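Local coordinates for rhamnosidase B (Bacillus sp., PDB 2OKX), which hydrolyses terminal non-reducing alpha-L-rhamnose residues from alpha-L-rhamnosides, as a glycoside hydrolase of family 78, at residues P329-F343 with W383-E395. Residues are numbered along the deposited sequence; the frame is centred on the assembly and turned at random.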
loop_
_atom_site.group_PDB
_atom_site.type_symbol
_atom_site.label_atom_id
_atom_site.label_comp_id
_atom_site.label_asym_id
_atom_site.label_seq_id
_atom_site.Cartn_x
_atom_site.Cartn_y
_atom_site.Cartn_z
ATOM N N PRO A 329 -35.407 10.384 -4.269
ATOM C CA PRO A 329 -36.309 11.509 -4.528
ATOM C C PRO A 329 -36.319 11.788 -6.027
ATOM O O PRO A 329 -37.128 12.569 -6.521
ATOM C CB PRO A 329 -35.677 12.656 -3.739
ATOM C CG PRO A 329 -34.878 11.956 -2.670
ATOM C CD PRO A 329 -34.277 10.808 -3.426
ATOM N N ALA A 330 -35.405 11.141 -6.743
ATOM C CA ALA A 330 -35.295 11.317 -8.185
ATOM C C ALA A 330 -35.933 10.151 -8.926
ATOM O O ALA A 330 -36.566 9.289 -8.319
ATOM C CB ALA A 330 -33.833 11.451 -8.584
ATOM N N GLY A 331 -35.759 10.134 -10.242
ATOM C CA GLY A 331 -36.322 9.067 -11.051
ATOM C C GLY A 331 -35.778 7.706 -10.661
ATOM O O GLY A 331 -34.566 7.519 -10.555
ATOM N N ASP A 332 -36.681 6.753 -10.450
ATOM C CA ASP A 332 -36.301 5.402 -10.061
ATOM C C ASP A 332 -35.314 4.757 -11.027
ATOM O O ASP A 332 -35.498 4.808 -12.247
ATOM C CB ASP A 332 -37.546 4.519 -9.961
ATOM C CG ASP A 332 -37.205 3.057 -9.781
ATOM O OD1 ASP A 332 -36.578 2.718 -8.756
ATOM O OD2 ASP A 332 -37.559 2.250 -10.667
ATOM N N ASN A 333 -34.265 4.153 -10.474
ATOM C CA ASN A 333 -33.265 3.474 -11.289
ATOM C C ASN A 333 -32.703 2.251 -10.569
ATOM O O ASN A 333 -31.757 1.627 -11.046
ATOM C CB ASN A 333 -32.123 4.427 -11.669
ATOM C CG ASN A 333 -31.227 4.782 -10.493
ATOM O OD1 ASN A 333 -30.158 5.369 -10.676
ATOM N ND2 ASN A 333 -31.657 4.440 -9.284
ATOM N N GLY A 334 -33.290 1.913 -9.424
ATOM C CA GLY A 334 -32.829 0.760 -8.668
ATOM C C GLY A 334 -32.149 1.096 -7.350
ATOM O O GLY A 334 -32.198 0.310 -6.405
ATOM N N VAL A 335 -31.508 2.260 -7.287
ATOM C CA VAL A 335 -30.820 2.702 -6.076
ATOM C C VAL A 335 -31.733 3.658 -5.311
ATOM O O VAL A 335 -32.144 4.688 -5.842
ATOM C CB VAL A 335 -29.501 3.427 -6.431
ATOM C CG1 VAL A 335 -28.805 3.899 -5.170
ATOM C CG2 VAL A 335 -28.604 2.494 -7.227
ATOM N N PRO A 336 -32.058 3.327 -4.050
ATOM C CA PRO A 336 -32.930 4.129 -3.187
ATOM C C PRO A 336 -32.363 5.455 -2.690
ATOM O O PRO A 336 -32.935 6.082 -1.797
ATOM C CB PRO A 336 -33.236 3.175 -2.039
ATOM C CG PRO A 336 -31.944 2.435 -1.895
ATOM C CD PRO A 336 -31.586 2.125 -3.339
ATOM N N LEU A 337 -31.244 5.879 -3.263
ATOM C CA LEU A 337 -30.623 7.136 -2.869
ATOM C C LEU A 337 -30.435 8.009 -4.095
ATOM O O LEU A 337 -30.403 7.521 -5.224
ATOM C CB LEU A 337 -29.245 6.894 -2.232
ATOM C CG LEU A 337 -29.122 5.972 -1.020
ATOM C CD1 LEU A 337 -27.660 5.841 -0.625
ATOM C CD2 LEU A 337 -29.926 6.526 0.128
ATOM N N ALA A 338 -30.309 9.306 -3.858
ATOM C CA ALA A 338 -30.080 10.271 -4.920
ATOM C C ALA A 338 -29.078 11.273 -4.372
ATOM O O ALA A 338 -28.912 11.386 -3.159
ATOM C CB ALA A 338 -31.379 10.978 -5.283
ATOM N N THR A 339 -28.391 11.985 -5.253
ATOM C CA THR A 339 -27.450 12.988 -4.790
ATOM C C THR A 339 -27.920 14.337 -5.307
ATOM O O THR A 339 -28.536 14.422 -6.368
ATOM C CB THR A 339 -26.012 12.703 -5.273
ATOM O OG1 THR A 339 -25.984 12.613 -6.700
ATOM C CG2 THR A 339 -25.509 11.397 -4.674
ATOM N N ILE A 340 -27.652 15.382 -4.535
ATOM C CA ILE A 340 -28.045 16.734 -4.905
ATOM C C ILE A 340 -26.783 17.552 -5.152
ATOM O O ILE A 340 -25.993 17.782 -4.237
ATOM C CB ILE A 340 -28.869 17.386 -3.784
ATOM C CG1 ILE A 340 -29.997 16.443 -3.362
ATOM C CG2 ILE A 340 -29.449 18.711 -4.272
ATOM C CD1 ILE A 340 -30.837 16.956 -2.209
ATOM N N GLY A 341 -26.607 17.986 -6.397
ATOM C CA GLY A 341 -25.435 18.753 -6.777
ATOM C C GLY A 341 -25.148 18.447 -8.236
ATOM O O GLY A 341 -26.061 18.054 -8.962
ATOM N N THR A 342 -23.905 18.599 -8.682
ATOM C CA THR A 342 -22.787 19.040 -7.857
ATOM C C THR A 342 -22.691 20.566 -7.935
ATOM O O THR A 342 -22.361 21.112 -8.983
ATOM C CB THR A 342 -21.485 18.407 -8.375
ATOM O OG1 THR A 342 -21.676 16.991 -8.507
ATOM C CG2 THR A 342 -20.331 18.681 -7.423
ATOM N N PHE A 343 -22.972 21.242 -6.825
ATOM C CA PHE A 343 -22.957 22.700 -6.792
ATOM C C PHE A 343 -21.630 23.321 -7.206
ATOM O O PHE A 343 -21.607 24.353 -7.871
ATOM C CB PHE A 343 -23.372 23.202 -5.406
ATOM C CG PHE A 343 -24.750 22.754 -4.995
ATOM C CD1 PHE A 343 -24.921 21.651 -4.161
ATOM C CD2 PHE A 343 -25.879 23.410 -5.477
ATOM C CE1 PHE A 343 -26.197 21.206 -3.814
ATOM C CE2 PHE A 343 -27.160 22.975 -5.138
ATOM C CZ PHE A 343 -27.320 21.870 -4.304
ATOM N N TRP A 383 -31.217 19.890 -9.403
ATOM C CA TRP A 383 -30.018 19.421 -8.713
ATOM C C TRP A 383 -30.109 17.968 -8.235
ATOM O O TRP A 383 -29.092 17.353 -7.922
ATOM C CB TRP A 383 -29.713 20.317 -7.511
ATOM C CG TRP A 383 -29.316 21.721 -7.864
ATOM C CD1 TRP A 383 -30.062 22.852 -7.691
ATOM C CD2 TRP A 383 -28.066 22.146 -8.419
ATOM N NE1 TRP A 383 -29.353 23.955 -8.101
ATOM C CE2 TRP A 383 -28.123 23.551 -8.553
ATOM C CE3 TRP A 383 -26.899 21.475 -8.818
ATOM C CZ2 TRP A 383 -27.059 24.300 -9.068
ATOM C CZ3 TRP A 383 -25.840 22.221 -9.331
ATOM C CH2 TRP A 383 -25.928 23.619 -9.450
ATOM N N VAL A 384 -31.324 17.428 -8.179
ATOM C CA VAL A 384 -31.537 16.055 -7.723
ATOM C C VAL A 384 -31.232 15.052 -8.833
ATOM O O VAL A 384 -31.933 15.003 -9.846
ATOM C CB VAL A 384 -32.986 15.865 -7.247
ATOM C CG1 VAL A 384 -33.143 14.519 -6.549
ATOM C CG2 VAL A 384 -33.367 16.999 -6.314
ATOM N N LYS A 385 -30.189 14.248 -8.631
ATOM C CA LYS A 385 -29.768 13.265 -9.627
ATOM C C LYS A 385 -29.840 11.823 -9.120
ATOM O O LYS A 385 -29.690 11.562 -7.927
ATOM C CB LYS A 385 -28.322 13.538 -10.047
ATOM C CG LYS A 385 -27.939 15.007 -10.165
ATOM C CD LYS A 385 -28.457 15.639 -11.439
ATOM C CE LYS A 385 -27.905 17.050 -11.590
ATOM N NZ LYS A 385 -26.411 17.047 -11.571
ATOM N N PRO A 386 -30.070 10.865 -10.029
ATOM C CA PRO A 386 -30.136 9.468 -9.597
ATOM C C PRO A 386 -28.712 8.994 -9.306
ATOM O O PRO A 386 -27.749 9.562 -9.823
ATOM C CB PRO A 386 -30.747 8.766 -10.804
ATOM C CG PRO A 386 -30.196 9.554 -11.946
ATOM C CD PRO A 386 -30.357 10.983 -11.469
ATOM N N PHE A 387 -28.583 7.963 -8.477
ATOM C CA PHE A 387 -27.275 7.422 -8.117
ATOM C C PHE A 387 -26.876 6.349 -9.124
ATOM O O PHE A 387 -27.608 5.383 -9.313
ATOM C CB PHE A 387 -27.340 6.808 -6.721
ATOM C CG PHE A 387 -26.042 6.869 -5.971
ATOM C CD1 PHE A 387 -25.875 7.772 -4.925
ATOM C CD2 PHE A 387 -24.979 6.047 -6.326
ATOM C CE1 PHE A 387 -24.662 7.858 -4.239
ATOM C CE2 PHE A 387 -23.760 6.123 -5.649
ATOM C CZ PHE A 387 -23.602 7.032 -4.603
ATOM N N GLU A 388 -25.727 6.515 -9.778
ATOM C CA GLU A 388 -25.283 5.525 -10.755
ATOM C C GLU A 388 -25.176 4.154 -10.080
ATOM O O GLU A 388 -24.404 3.970 -9.143
ATOM C CB GLU A 388 -23.931 5.921 -11.363
ATOM C CG GLU A 388 -23.514 5.013 -12.520
ATOM C CD GLU A 388 -22.181 5.393 -13.149
ATOM O OE1 GLU A 388 -21.757 4.702 -14.104
ATOM O OE2 GLU A 388 -21.555 6.373 -12.696
ATOM N N PRO A 389 -25.961 3.174 -10.554
ATOM C CA PRO A 389 -25.997 1.804 -10.027
ATOM C C PRO A 389 -24.652 1.124 -9.763
ATOM O O PRO A 389 -24.467 0.505 -8.720
ATOM C CB PRO A 389 -26.817 1.060 -11.074
ATOM C CG PRO A 389 -27.789 2.109 -11.523
ATOM C CD PRO A 389 -26.892 3.314 -11.690
ATOM N N SER A 390 -23.720 1.235 -10.704
ATOM C CA SER A 390 -22.415 0.599 -10.555
ATOM C C SER A 390 -21.565 1.179 -9.419
ATOM O O SER A 390 -20.559 0.586 -9.023
ATOM C CB SER A 390 -21.641 0.671 -11.874
ATOM O OG SER A 390 -21.375 2.012 -12.247
ATOM N N LEU A 391 -21.979 2.326 -8.891
ATOM C CA LEU A 391 -21.245 2.982 -7.811
ATOM C C LEU A 391 -21.954 2.770 -6.482
ATOM O O LEU A 391 -21.625 3.410 -5.488
ATOM C CB LEU A 391 -21.146 4.490 -8.086
ATOM C CG LEU A 391 -20.610 4.930 -9.453
ATOM C CD1 LEU A 391 -20.573 6.454 -9.524
ATOM C CD2 LEU A 391 -19.224 4.350 -9.677
ATOM N N TYR A 392 -22.914 1.855 -6.466
ATOM C CA TYR A 392 -23.706 1.601 -5.270
ATOM C C TYR A 392 -23.944 0.120 -4.999
ATOM O O TYR A 392 -24.194 -0.654 -5.925
ATOM C CB TYR A 392 -25.060 2.299 -5.428
ATOM C CG TYR A 392 -26.046 2.041 -4.317
ATOM C CD1 TYR A 392 -26.084 2.859 -3.191
ATOM C CD2 TYR A 392 -26.952 0.981 -4.395
ATOM C CE1 TYR A 392 -27.001 2.636 -2.171
ATOM C CE2 TYR A 392 -27.874 0.746 -3.376
ATOM C CZ TYR A 392 -27.892 1.578 -2.271
ATOM O OH TYR A 392 -28.805 1.368 -1.265
ATOM N N THR A 393 -23.876 -0.270 -3.728
ATOM C CA THR A 393 -24.134 -1.656 -3.350
ATOM C C THR A 393 -24.580 -1.797 -1.899
ATOM O O THR A 393 -24.091 -1.097 -1.014
ATOM C CB THR A 393 -22.902 -2.576 -3.568
ATOM O OG1 THR A 393 -23.289 -3.939 -3.332
ATOM C CG2 THR A 393 -21.763 -2.208 -2.608
ATOM N N GLU A 394 -25.528 -2.701 -1.670
ATOM C CA GLU A 394 -26.041 -2.965 -0.334
ATOM C C GLU A 394 -25.388 -4.225 0.243
ATOM O O GLU A 394 -25.759 -4.702 1.310
ATOM C CB GLU A 394 -27.569 -3.100 -0.374
ATOM C CG GLU A 394 -28.274 -1.744 -0.400
ATOM C CD GLU A 394 -29.745 -1.826 -0.780
ATOM O OE1 GLU A 394 -30.412 -2.812 -0.407
ATOM O OE2 GLU A 394 -30.234 -0.886 -1.442
ATOM N N GLU A 395 -24.415 -4.760 -0.486
ATOM C CA GLU A 395 -23.671 -5.936 -0.038
ATOM C C GLU A 395 -22.385 -5.307 0.494
ATOM O O GLU A 395 -21.370 -5.251 -0.194
ATOM C CB GLU A 395 -23.410 -6.857 -1.228
ATOM C CG GLU A 395 -24.710 -7.286 -1.918
ATOM C CD GLU A 395 -24.486 -8.182 -3.113
ATOM O OE1 GLU A 395 -24.037 -7.679 -4.169
ATOM O OE2 GLU A 395 -24.754 -9.397 -2.992
HETATM O O HOH W 1 -30.745 6.620 -7.744
HETATM O O HOH W 2 -23.964 15.664 -9.588
#
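Lys-385 and Thr-339 face each other as an antiparallel hydrogen-bonded pair: Lys-385 N donates to Thr-339 O over 2.8 Å in a nearly straight bond (171° at the hydrogen), and Thr-339 N returns a bond to Lys-385 O. A third backbone bond, Gly-341 N to Trp-383 O, follows two residues further along. Followed outward, the lysine side chain stays beside the partner strand. CB rests near Thr-339 O, and CG is about equally near that oxygen and Gly-341 O. A bend at chi2 swings the chain toward Gly-341, so that Lys-385 CE approaches Gly-341 O at 3.4 Å. A second bend at chi4, past the extended chi3, brings Lys-385 NZ onto Gly-341 O at 2.8 Å, where it uses a lone pair in the carbonyl plane; a water also bonded to Thr-342 OG1 is a weak second partner. Thr-339 OG1 turns instead to Gln-228, while its CG2 touches Phe-387 CD1.

Strand 384-386 thus borders strand 338-340, whose Ala-338 and Ile-340 also bond to strand 240-252, so the contact adds a short strand to an antiparallel sheet of the D2 region. Strand 392-393 belongs to a different sheet, pairing with 219-223, and the second segment therefore links the two sheets.

At the Trp-383 end, Phe-343 CE2 sits over one face of the indole, 3.5 Å from Trp-383 CD2, with the ring planes inclined at 37°; Gly-341 O lies at the indole's edge. Asp-363 takes the indole N-H. At the other end, Val-335 CG1 makes a CH-pi contact 3.4 Å from the centroid of the Tyr-392 ring, only 9° off its normal. Leu-337 CD1 meets Tyr-392 CE1, and the tyrosine hydroxyl bonds Glu-394 OE2 and Tyr-219. Between these aromatic ends, a water accepts from Phe-387 N and donates to Leu-337 O, joining the two backbones.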